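Local coordinates for protein toxin RelG (Mycobacterium tuberculosis, PDB 3G5O) that acts as the toxic ribonuclease of a type II toxin-antitoxin system, cleaving RNA preferentially at the 3' end of purine ribonucleotides until its cognate antitoxin neutralizes it, at residues Tyr18-Thr23 with Asp48-Pro53; Arg76-Ile81 with Val89-Asp94. All blocks are in the same frame, centred on the assembly; numbering follows the deposited sequence. Where two conformers were deposited one is given.

Contact 1: Tyr18-Thr23 with Asp48-Pro53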
ATOM      1  N   TYR C  18      -0.631  -2.278  28.736  1.00 25.48           N
ATOM      2  CA  TYR C  18      -1.785  -1.477  28.345  1.00 24.15           C
ATOM      3  C   TYR C  18      -3.086  -2.257  28.512  1.00 23.05           C
ATOM      4  O   TYR C  18      -3.124  -3.505  28.416  1.00 22.21           O
ATOM      5  CB  TYR C  18      -1.593  -0.990  26.903  1.00 25.31           C
ATOM      6  CG  TYR C  18      -0.672   0.198  26.790  1.00 25.38           C
ATOM      7  CD1 TYR C  18       0.360   0.419  27.742  1.00 26.85           C
ATOM      8  CD2 TYR C  18      -0.834   1.130  25.760  1.00 21.35           C
ATOM      9  CE1 TYR C  18       1.218   1.545  27.641  1.00 27.40           C
ATOM     10  CE2 TYR C  18       0.027   2.226  25.637  1.00 24.55           C
ATOM     11  CZ  TYR C  18       1.044   2.437  26.571  1.00 28.20           C
ATOM     12  OH  TYR C  18       1.864   3.549  26.443  1.00 29.75           O
ATOM     13  N   THR C  19      -4.160  -1.533  28.798  1.00 21.46           N
ATOM     14  CA  THR C  19      -5.492  -2.119  28.817  1.00 22.18           C
ATOM     15  C   THR C  19      -5.964  -2.348  27.370  1.00 20.86           C
ATOM     16  O   THR C  19      -5.977  -1.425  26.589  1.00 21.80           O
ATOM     17  CB  THR C  19      -6.501  -1.139  29.471  1.00 23.58           C
ATOM     18  OG1 THR C  19      -6.026  -0.808  30.768  1.00 24.30           O
ATOM     19  CG2 THR C  19      -7.919  -1.743  29.582  1.00 21.92           C
ATOM     20  N   VAL C  20      -6.379  -3.562  27.048  1.00 20.49           N
ATOM     21  CA  VAL C  20      -6.709  -3.918  25.652  1.00 19.81           C
ATOM     22  C   VAL C  20      -8.215  -3.993  25.567  1.00 20.15           C
ATOM     23  O   VAL C  20      -8.871  -4.549  26.467  1.00 20.39           O
ATOM     24  CB  VAL C  20      -6.068  -5.267  25.212  1.00 19.50           C
ATOM     25  CG1 VAL C  20      -6.648  -5.727  23.808  1.00 16.90           C
ATOM     26  CG2 VAL C  20      -4.565  -5.136  25.127  1.00 19.50           C
ATOM     27  N   ARG C  21      -8.774  -3.395  24.512  1.00 19.86           N
ATOM     28  CA  ARG C  21     -10.220  -3.364  24.308  1.00 20.06           C
ATOM     29  C   ARG C  21     -10.465  -3.771  22.857  1.00 19.51           C
ATOM     30  O   ARG C  21      -9.628  -3.484  21.982  1.00 19.88           O
ATOM     31  CB  ARG C  21     -10.764  -1.935  24.486  1.00 20.37           C
ATOM     32  CG  ARG C  21     -10.433  -1.214  25.789  1.00 23.89           C
ATOM     33  CD  ARG C  21     -11.378  -1.552  26.907  1.00 25.65           C
ATOM     34  NE  ARG C  21     -12.788  -1.223  26.668  1.00 28.74           N
ATOM     35  CZ  ARG C  21     -13.761  -1.495  27.553  1.00 28.53           C
ATOM     36  NH1 ARG C  21     -13.446  -2.047  28.721  1.00 30.02           N
ATOM     37  NH2 ARG C  21     -15.037  -1.221  27.289  1.00 28.31           N
ATOM     38  N   PHE C  22     -11.613  -4.384  22.590  1.00 18.85           N
ATOM     39  CA  PHE C  22     -11.982  -4.775  21.224  1.00 19.29           C
ATOM     40  C   PHE C  22     -13.162  -3.876  20.887  1.00 19.66           C
ATOM     41  O   PHE C  22     -14.085  -3.718  21.715  1.00 20.32           O
ATOM     42  CB  PHE C  22     -12.480  -6.244  21.159  1.00 18.58           C
ATOM     43  CG  PHE C  22     -11.374  -7.289  21.120  1.00 19.65           C
ATOM     44  CD1 PHE C  22     -11.132  -8.006  19.951  1.00 20.38           C
ATOM     45  CD2 PHE C  22     -10.641  -7.593  22.257  1.00 19.31           C
ATOM     46  CE1 PHE C  22     -10.123  -8.975  19.890  1.00 19.95           C
ATOM     47  CE2 PHE C  22      -9.632  -8.557  22.224  1.00 20.51           C
ATOM     48  CZ  PHE C  22      -9.399  -9.267  21.026  1.00 18.68           C
ATOM     49  N   THR C  23     -13.136  -3.318  19.683  1.00 19.69           N
ATOM     50  CA  THR C  23     -14.302  -2.619  19.119  1.00 19.65           C
ATOM     51  C   THR C  23     -15.337  -3.681  18.729  1.00 20.79           C
ATOM     52  O   THR C  23     -15.028  -4.886  18.662  1.00 18.41           O
ATOM     53  CB  THR C  23     -13.942  -1.815  17.849  1.00 19.42           C
ATOM     54  OG1 THR C  23     -13.338  -2.687  16.878  1.00 18.17           O
ATOM     55  CG2 THR C  23     -12.971  -0.662  18.169  1.00 18.65           C
ATOM     56  N   ASP C  48       0.793 -10.966  25.397  1.00 22.23           N
ATOM     57  CA  ASP C  48       1.874 -10.298  24.682  1.00 22.57           C
ATOM     58  C   ASP C  48       1.542  -8.927  24.102  1.00 22.27           C
ATOM     59  O   ASP C  48       2.391  -8.041  24.140  1.00 20.79           O
ATOM     60  CB  ASP C  48       2.493 -11.197  23.594  1.00 21.69           C
ATOM     61  CG  ASP C  48       3.241 -12.401  24.185  1.00 26.82           C
ATOM     62  OD1 ASP C  48       3.438 -12.448  25.437  1.00 29.34           O
ATOM     63  OD2 ASP C  48       3.611 -13.312  23.410  1.00 30.33           O
ATOM     64  N   LEU C  49       0.355  -8.762  23.515  1.00 21.89           N
ATOM     65  CA  LEU C  49       0.017  -7.467  22.917  1.00 22.29           C
ATOM     66  C   LEU C  49      -0.155  -6.361  23.966  1.00 22.47           C
ATOM     67  O   LEU C  49       0.314  -5.197  23.784  1.00 22.80           O
ATOM     68  CB  LEU C  49      -1.227  -7.564  22.039  1.00 20.68           C
ATOM     69  CG  LEU C  49      -1.762  -6.235  21.553  1.00 23.16           C
ATOM     70  CD1 LEU C  49      -0.824  -5.622  20.501  1.00 24.31           C
ATOM     71  CD2 LEU C  49      -3.192  -6.410  21.020  1.00 20.03           C
ATOM     72  N   SER C  50      -0.844  -6.722  25.037  1.00 22.22           N
ATOM     73  CA  SER C  50      -0.973  -5.872  26.214  1.00 23.74           C
ATOM     74  C   SER C  50       0.379  -5.439  26.779  1.00 23.93           C
ATOM     75  O   SER C  50       0.579  -4.255  27.073  1.00 24.74           O
ATOM     76  CB  SER C  50      -1.718  -6.641  27.300  1.00 23.96           C
ATOM     77  OG  SER C  50      -1.812  -5.836  28.432  1.00 23.01           O
ATOM     78  N   ARG C  51       1.284  -6.393  26.951  1.00 24.48           N
ATOM     79  CA  ARG C  51       2.612  -6.097  27.527  1.00 25.89           C
ATOM     80  C   ARG C  51       3.513  -5.298  26.635  1.00 26.02           C
ATOM     81  O   ARG C  51       4.273  -4.453  27.133  1.00 26.99           O
ATOM     82  CB  ARG C  51       3.364  -7.371  27.978  1.00 26.28           C
ATOM     83  CG  ARG C  51       2.762  -8.022  29.226  1.00 29.06           C
ATOM     84  CD  ARG C  51       3.508  -9.300  29.636  1.00 34.58           C
ATOM     85  NE  ARG C  51       3.259 -10.439  28.737  1.00 34.43           N
ATOM     86  CZ  ARG C  51       2.285 -11.347  28.873  1.00 33.86           C
ATOM     87  NH1 ARG C  51       1.409 -11.287  29.867  1.00 34.84           N
ATOM     88  NH2 ARG C  51       2.182 -12.334  27.998  1.00 32.44           N
ATOM     89  N   GLU C  52       3.490  -5.547  25.322  1.00 25.38           N
ATOM     90  CA  GLU C  52       4.427  -4.839  24.444  1.00 26.46           C
ATOM     91  C   GLU C  52       3.794  -4.451  23.114  1.00 25.44           C
ATOM     92  O   GLU C  52       4.189  -4.972  22.065  1.00 25.28           O
ATOM     93  CB  GLU C  52       5.724  -5.656  24.236  1.00 27.79           C
ATOM     94  CG  GLU C  52       6.553  -5.903  25.549  1.00 34.61           C
ATOM     95  CD  GLU C  52       7.296  -4.624  26.113  1.00 44.64           C
ATOM     96  OE1 GLU C  52       6.828  -3.450  25.966  1.00 46.96           O
ATOM     97  OE2 GLU C  52       8.373  -4.813  26.734  1.00 49.44           O
ATOM     98  N   PRO C  53       2.826  -3.509  23.153  1.00 24.51           N
ATOM     99  CA  PRO C  53       2.025  -3.170  21.963  1.00 24.70           C
ATOM    100  C   PRO C  53       2.869  -2.647  20.824  1.00 26.27           C
ATOM    101  O   PRO C  53       2.505  -2.837  19.648  1.00 26.04           O
ATOM    102  CB  PRO C  53       1.075  -2.072  22.458  1.00 24.44           C
ATOM    103  CG  PRO C  53       1.564  -1.669  23.810  1.00 23.54           C
ATOM    104  CD  PRO C  53       2.412  -2.746  24.350  1.00 23.67           C
TER
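Y18 and S50 hold each other by two hydrogen bonds at the place where strand 19-23 begins and helix 35-51 ends. The backbone N of Y18 gives its hydrogen to the carbonyl O of S50 at 2.9 Å, tilted 34° out of that carbonyl plane. In return, S50 OG donates to Y18 O at 2.7 Å, lying in the plane of the Y18 carbonyl. Serine suits this position near the helix end: its side chain is short, and with OG anti to the backbone N (chi1 179°) the hydroxyl is carried to the carbonyl just before the strand.

The Y18 side chain can be followed outward. CB lies 3.9 Å from S50 O, beside the carbonyl that the same residue's N-H already uses. At the base of the ring, CG and CD2 come to P53 CG, which stands 4.1 Å above one face and is offset toward the rim, the two side chains crossing at about a right angle. Proline offers a rigid, compact hydrocarbon ring, its CG foremost, to that face just beyond the helix. Farther out, OH leaves the contact altogether and bonds D83 OD1, in the turn between strands 75-82 and 87-95.

The fold here is that of the RelE/ParE toxins, in which the N-terminal strand is followed by two helices that pack on the sheet; the return of helix 35-51 to the strand's beginning closes this connection. Two residues on, V20 turns its side chain to the helix. Its CG2 rests 3.8 Å from S50 CA, and CG1 makes a looser apolar approach to L49 CD2. A branched aliphatic residue fits both needs, since the strand accepts beta-branching and the two methyls spread over L49 and S50 while A45 and F46 lie against the same valine.

Contact 2: Arg76-Ile81 with Val89-Asp94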
ATOM      1  N   ARG C  76      -3.618 -11.905  12.175  1.00 16.24           N
ATOM      2  CA  ARG C  76      -3.196 -10.538  12.408  1.00 16.76           C
ATOM      3  C   ARG C  76      -4.229  -9.718  13.143  1.00 16.62           C
ATOM      4  O   ARG C  76      -5.438  -9.873  12.936  1.00 16.44           O
ATOM      5  CB  ARG C  76      -2.848  -9.833  11.095  1.00 16.84           C
ATOM      6  CG  ARG C  76      -1.563 -10.346  10.428  1.00 18.45           C
ATOM      7  CD  ARG C  76      -1.520  -9.765   8.999  1.00 22.35           C
ATOM      8  NE  ARG C  76      -0.196  -9.845   8.390  1.00 24.71           N
ATOM      9  CZ  ARG C  76       0.257 -10.885   7.680  1.00 28.32           C
ATOM     10  NH1 ARG C  76      -0.513 -11.956   7.486  1.00 23.66           N
ATOM     11  NH2 ARG C  76       1.484 -10.838   7.144  1.00 27.70           N
ATOM     12  N   LEU C  77      -3.752  -8.826  13.995  1.00 15.27           N
ATOM     13  CA  LEU C  77      -4.632  -7.862  14.635  1.00 15.62           C
ATOM     14  C   LEU C  77      -4.228  -6.508  14.132  1.00 16.19           C
ATOM     15  O   LEU C  77      -3.022  -6.223  14.028  1.00 15.60           O
ATOM     16  CB  LEU C  77      -4.426  -7.888  16.151  1.00 15.15           C
ATOM     17  CG  LEU C  77      -5.149  -9.026  16.863  1.00 18.26           C
ATOM     18  CD1 LEU C  77      -4.444 -10.345  16.504  1.00 19.40           C
ATOM     19  CD2 LEU C  77      -5.119  -8.885  18.366  1.00 15.00           C
ATOM     20  N   LEU C  78      -5.228  -5.686  13.859  1.00 16.45           N
ATOM     21  CA  LEU C  78      -5.044  -4.276  13.496  1.00 16.94           C
ATOM     22  C   LEU C  78      -5.477  -3.431  14.694  1.00 16.88           C
ATOM     23  O   LEU C  78      -6.587  -3.591  15.205  1.00 16.68           O
ATOM     24  CB  LEU C  78      -5.921  -3.914  12.294  1.00 16.21           C
ATOM     25  CG  LEU C  78      -5.849  -2.472  11.744  1.00 18.05           C
ATOM     26  CD1 LEU C  78      -4.486  -2.287  11.087  1.00 16.76           C
ATOM     27  CD2 LEU C  78      -6.993  -2.211  10.726  1.00 17.01           C
ATOM     28  N   TYR C  79      -4.644  -2.500  15.139  1.00 16.58           N
ATOM     29  CA  TYR C  79      -4.960  -1.824  16.412  1.00 16.71           C
ATOM     30  C   TYR C  79      -4.450  -0.405  16.506  1.00 18.44           C
ATOM     31  O   TYR C  79      -3.662  -0.009  15.662  1.00 17.50           O
ATOM     32  CB  TYR C  79      -4.467  -2.626  17.621  1.00 16.79           C
ATOM     33  CG  TYR C  79      -3.010  -2.954  17.624  1.00 16.50           C
ATOM     34  CD1 TYR C  79      -2.124  -2.216  18.405  1.00 17.46           C
ATOM     35  CD2 TYR C  79      -2.502  -4.019  16.859  1.00 14.50           C
ATOM     36  CE1 TYR C  79      -0.748  -2.524  18.441  1.00 16.18           C
ATOM     37  CE2 TYR C  79      -1.136  -4.332  16.876  1.00 16.61           C
ATOM     38  CZ  TYR C  79      -0.266  -3.587  17.685  1.00 18.71           C
ATOM     39  OH  TYR C  79       1.088  -3.894  17.718  1.00 18.39           O
ATOM     40  N   ARG C  80      -4.945   0.344  17.500  1.00 19.29           N
ATOM     41  CA  ARG C  80      -4.439   1.669  17.794  1.00 21.14           C
ATOM     42  C   ARG C  80      -3.877   1.643  19.208  1.00 22.77           C
ATOM     43  O   ARG C  80      -4.318   0.838  20.043  1.00 21.13           O
ATOM     44  CB  ARG C  80      -5.576   2.698  17.722  1.00 21.68           C
ATOM     45  CG  ARG C  80      -6.124   2.904  16.276  1.00 23.43           C
ATOM     46  CD  ARG C  80      -7.016   4.155  16.222  1.00 27.97           C
ATOM     47  NE  ARG C  80      -7.668   4.400  14.929  1.00 29.06           N
ATOM     48  CZ  ARG C  80      -7.083   4.982  13.896  1.00 28.75           C
ATOM     49  NH1 ARG C  80      -5.812   5.374  13.987  1.00 28.85           N
ATOM     50  NH2 ARG C  80      -7.772   5.194  12.782  1.00 27.15           N
ATOM     51  N   ILE C  81      -2.916   2.540  19.454  1.00 23.85           N
ATOM     52  CA  ILE C  81      -2.285   2.720  20.771  0.50 24.46           C
ATOM     53  C   ILE C  81      -2.657   4.101  21.292  1.00 25.24           C
ATOM     54  O   ILE C  81      -2.485   5.112  20.583  1.00 24.91           O
ATOM     55  CB  ILE C  81      -0.744   2.675  20.705  0.50 24.33           C
ATOM     56  CG1 ILE C  81      -0.262   1.451  19.948  0.50 25.02           C
ATOM     57  CG2 ILE C  81      -0.134   2.638  22.113  0.50 23.63           C
ATOM     58  CD1 ILE C  81      -0.958   0.261  20.384  0.50 26.05           C
ATOM     59  N   VAL C  89      -6.634  -0.479  21.436  1.00 18.15           N
ATOM     60  CA  VAL C  89      -7.937  -0.814  20.899  1.00 18.31           C
ATOM     61  C   VAL C  89      -7.800  -1.550  19.584  1.00 17.58           C
ATOM     62  O   VAL C  89      -7.187  -1.050  18.637  1.00 16.74           O
ATOM     63  CB  VAL C  89      -8.848   0.439  20.713  1.00 18.83           C
ATOM     64  CG1 VAL C  89     -10.243  -0.004  20.265  1.00 21.07           C
ATOM     65  CG2 VAL C  89      -9.004   1.208  22.040  1.00 21.74           C
ATOM     66  N   ILE C  90      -8.325  -2.780  19.559  1.00 17.29           N
ATOM     67  CA  ILE C  90      -8.276  -3.646  18.390  0.50 16.42           C
ATOM     68  C   ILE C  90      -9.427  -3.272  17.471  1.00 16.91           C
ATOM     69  O   ILE C  90     -10.578  -3.316  17.889  1.00 16.72           O
ATOM     70  CB  ILE C  90      -8.491  -5.133  18.790  0.50 16.84           C
ATOM     71  CG1 ILE C  90      -7.623  -5.496  19.999  0.50 16.43           C
ATOM     72  CG2 ILE C  90      -8.247  -6.079  17.585  0.50 14.64           C
ATOM     73  CD1 ILE C  90      -6.150  -5.350  19.721  0.50 15.72           C
ATOM     74  N   LEU C  91      -9.106  -2.959  16.225  1.00 16.73           N
ATOM     75  CA  LEU C  91     -10.055  -2.555  15.197  1.00 16.69           C
ATOM     76  C   LEU C  91     -10.498  -3.752  14.375  1.00 16.42           C
ATOM     77  O   LEU C  91     -11.674  -3.839  14.028  1.00 17.74           O
ATOM     78  CB  LEU C  91      -9.381  -1.544  14.234  1.00 15.37           C
ATOM     79  CG  LEU C  91      -8.677  -0.382  14.936  1.00 19.25           C
ATOM     80  CD1 LEU C  91      -8.119   0.504  13.857  1.00 22.91           C
ATOM     81  CD2 LEU C  91      -9.593   0.455  15.955  1.00 18.78           C
ATOM     82  N   ARG C  92      -9.567  -4.658  14.082  1.00 17.26           N
ATOM     83  CA  ARG C  92      -9.829  -5.807  13.217  1.00 17.44           C
ATOM     84  C   ARG C  92      -8.973  -7.002  13.612  1.00 17.87           C
ATOM     85  O   ARG C  92      -7.834  -6.857  14.126  1.00 17.39           O
ATOM     86  CB  ARG C  92      -9.516  -5.490  11.733  1.00 19.00           C
ATOM     87  CG  ARG C  92     -10.321  -4.317  11.071  1.00 20.62           C
ATOM     88  CD  ARG C  92     -11.812  -4.681  10.866  1.00 22.61           C
ATOM     89  NE  ARG C  92     -12.006  -5.968  10.179  1.00 26.95           N
ATOM     90  CZ  ARG C  92     -12.055  -6.099   8.842  1.00 29.53           C
ATOM     91  NH1 ARG C  92     -11.924  -5.044   8.047  1.00 24.44           N
ATOM     92  NH2 ARG C  92     -12.237  -7.292   8.296  1.00 30.39           N
ATOM     93  N   VAL C  93      -9.496  -8.186  13.305  1.00 16.73           N
ATOM     94  CA  VAL C  93      -8.728  -9.442  13.440  1.00 16.81           C
ATOM     95  C   VAL C  93      -8.909 -10.202  12.127  1.00 16.87           C
ATOM     96  O   VAL C  93     -10.042 -10.304  11.579  1.00 16.71           O
ATOM     97  CB  VAL C  93      -9.240 -10.312  14.623  1.00 17.48           C
ATOM     98  CG1 VAL C  93      -8.386 -11.599  14.745  1.00 17.90           C
ATOM     99  CG2 VAL C  93      -9.161  -9.522  15.918  1.00 17.46           C
ATOM    100  N   ASP C  94      -7.818 -10.722  11.594  1.00 17.43           N
ATOM    101  CA  ASP C  94      -7.925 -11.476  10.347  1.00 18.55           C
ATOM    102  C   ASP C  94      -7.069 -12.753  10.440  1.00 18.77           C
ATOM    103  O   ASP C  94      -5.957 -12.734  11.035  1.00 18.06           O
ATOM    104  CB  ASP C  94      -7.469 -10.631   9.173  1.00 18.31           C
ATOM    105  CG  ASP C  94      -8.022 -11.155   7.812  1.00 24.46           C
ATOM    106  OD1 ASP C  94      -9.267 -11.288   7.643  1.00 28.69           O
ATOM    107  OD2 ASP C  94      -7.215 -11.411   6.930  1.00 25.77           O
TER
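Strands 76-81 and 89-94 run antiparallel as the two arms of a hairpin, their axes 4.5 Å apart at closest and their directions 152° apart, with a classic beta bulge where L91 and R92 both face L78. At the bulge, L78 O takes a firm bond from L91 N at 2.8 Å and a weak one from R92 N at 3.4 Å; L78 N returns a nearly straight bond to R92 O. Regular hydrogen-bonded pairs flank it, R76 with D94 and R80 with V89.

On the face shared by L77, Y79, I90 and V93 the side chains are apolar apart from the tyrosine hydroxyl. I90 packs beside Y79 and L77, while L77 CG lies alongside V93 CG2, the two side chains pointing the same way. Y79 places its ring between the backbone N and the carbonyl carbon (chi1 56°), which leads it away from strand 89-94, and its OH bonds P53 O.

The other face carries long arginines and leucines, with V89 and D94 at its ends, and the hydrocarbon portions of R80 and R92 pack on the leucines. L78 CD2 meets R92 CG at 4.0 Å, and L91 CD1 reaches R80 CG at 3.9 Å. Arginine fits here because its methylenes cover the leucines before its charged end finds an acid: R92 pairs with D29, and R80 with D75 of the Rv2865 chain. R76 likewise pairs with E57 of that chain.

Strand 68-72 continues the sheet beside 76-81, and strand 19-23 does so beside 89-94. Helix 35-51 covers the L77 and I90 face through F44, L49 and V41, whereas the arginine face meets the Rv2865 chain.

Overall arrangement
Contact 1 and contact 2, with centres about 10 Å apart, meet on the same sheet: 18-23 with 48-53 fastens the helix end to the start of strand 19-23, the outermost of this chain, and 76-81 with 89-94 forms the middle. They join through Y79 OH, 2.6 Å from P53 O in a probable hydrogen bond, and through I90 N, 2.8 Å from R21 O, where strands 19-23 and 87-95 run parallel. L49 of the helix packs against I90. The Rv2865 chain extends the sheet beyond F22 and T23 and meets the arginines of contact 2, consistent with neutralization by antitoxin binding. The R76 side chain lies about 6 Å from a bound Tris molecule, probably from the crystallisation liquor.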